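Local coordinates for uncharacterized protein (Wolinella succinogenes, PDB 3PU6) that is of uncharacterized function but is probably a hydrogenase maturation protease, an endopeptidase that helps activate a hydrogenase, at residues L78-E81 with R82-L85. Sequence-based numbering, arbitrary orientation.
Sequences LSDE and RTYL
Asp80 and Thr83 meet at the start of the short helix 81-85, where Asp80 is the N-cap and its carboxylate receives the backbone N-H of Thr83, the classic N-cap bond to the N-H three residues on (position N3). OD2 accepts from Thr83 N at 3.1 Å, with the donor standing above the carboxylate plane, about 44° out of it. With CG anti to the backbone N (chi1 -173°), the acid is swung over the first turn. A short acidic side chain suits this place because it can reach back to the N-H of Thr83, and its negative charge probably interacts favourably with the positive end of the helix dipole. The hydroxyl OG1 of Thr83, whose side chain crosses that of Asp80 at about a right angle, is also modelled close to OD2, but the very short separation makes that bond doubtful.

Behind the cap, the backbone begins its helical pattern: Tyr84 N donates to Asp80 O at 2.8 Å, and Leu85 N reaches Glu81 O over an equal 2.8 Å. On the inner side, buried Leu78 puts CD2 against the methyl CG2 of Thr83 (3.9 Å); branching at CB turns OG1 toward the Asp80 carboxylate and CG2 toward Leu78. Leu78 CB also lies obliquely beside Tyr84 CD1, while the bent Glu81 chain runs alongside the tyrosine.

Farther out, the turn joins edge strand 73-77 to this helix and leans on helix 94-103, where Ile97 touches Tyr84 and the apolar side chain that suits Leu78 to burial. Arg101 binds Leu78 O through NE; its cation is received by the aromatic Tyr84 ring, and acidic Glu81 adds a long, weak ion pair through OE1. Glu81 OE2 lies 4.1 Å from Tyr84 CD2, carboxylate and ring planes 58° apart.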
# COMPACT_ATOMS: atom_id res chain seq x y z
N LEU A 78 7.29 -6.65 7.61
CA LEU A 78 6.58 -7.61 8.48
C LEU A 78 7.12 -9.03 8.40
O LEU A 78 6.63 -9.93 9.07
CB LEU A 78 5.07 -7.54 8.25
CG LEU A 78 4.56 -6.11 8.50
CD1 LEU A 78 3.07 -6.03 8.37
CD2 LEU A 78 5.01 -5.58 9.86
N SER A 79 8.14 -9.21 7.58
CA SER A 79 8.99 -10.40 7.61
C SER A 79 9.71 -10.50 8.95
O SER A 79 9.92 -11.59 9.48
CB SER A 79 10.01 -10.33 6.46
OG SER A 79 11.28 -10.81 6.87
N ASP A 80 10.09 -9.36 9.49
CA ASP A 80 10.67 -9.33 10.82
C ASP A 80 9.61 -9.73 11.85
O ASP A 80 8.61 -9.04 12.00
CB ASP A 80 11.21 -7.95 11.14
CG ASP A 80 11.97 -7.92 12.44
OD1 ASP A 80 12.97 -8.66 12.52
OD2 ASP A 80 11.58 -7.19 13.38
N GLU A 81 9.85 -10.82 12.56
CA GLU A 81 8.84 -11.36 13.48
C GLU A 81 8.51 -10.44 14.66
O GLU A 81 7.35 -10.21 14.98
CB GLU A 81 9.28 -12.72 14.02
CG GLU A 81 8.13 -13.66 14.29
CD GLU A 81 7.37 -14.01 13.01
OE1 GLU A 81 8.01 -14.16 11.94
OE2 GLU A 81 6.12 -14.14 13.09
N ARG A 82 9.55 -9.95 15.31
CA ARG A 82 9.39 -8.99 16.38
C ARG A 82 8.49 -7.85 15.92
O ARG A 82 7.54 -7.47 16.61
CB ARG A 82 10.77 -8.47 16.75
CG ARG A 82 10.85 -7.91 18.12
CD ARG A 82 12.29 -7.86 18.60
NE ARG A 82 12.41 -6.96 19.74
CZ ARG A 82 13.04 -5.79 19.71
NH1 ARG A 82 13.65 -5.38 18.60
NH2 ARG A 82 13.08 -5.03 20.80
N THR A 83 8.79 -7.33 14.73
CA THR A 83 8.03 -6.24 14.12
C THR A 83 6.58 -6.64 13.85
O THR A 83 5.65 -5.91 14.18
CB THR A 83 8.70 -5.80 12.81
OG1 THR A 83 10.06 -5.45 13.06
CG2 THR A 83 7.99 -4.60 12.22
N TYR A 84 6.38 -7.80 13.24
CA TYR A 84 5.03 -8.28 13.03
C TYR A 84 4.27 -8.29 14.36
O TYR A 84 3.14 -7.79 14.46
CB TYR A 84 5.04 -9.68 12.42
CG TYR A 84 3.66 -10.23 12.22
CD1 TYR A 84 2.81 -9.68 11.27
CD2 TYR A 84 3.19 -11.30 12.98
CE1 TYR A 84 1.53 -10.18 11.08
CE2 TYR A 84 1.92 -11.80 12.81
CZ TYR A 84 1.08 -11.24 11.85
OH TYR A 84 -0.20 -11.73 11.65
N LEU A 85 4.92 -8.86 15.37
CA LEU A 85 4.33 -9.02 16.69
C LEU A 85 3.82 -7.71 17.31
O LEU A 85 2.74 -7.68 17.89
CB LEU A 85 5.31 -9.71 17.65
CG LEU A 85 5.70 -11.16 17.33
CD1 LEU A 85 6.72 -11.69 18.34
CD2 LEU A 85 4.48 -12.07 17.23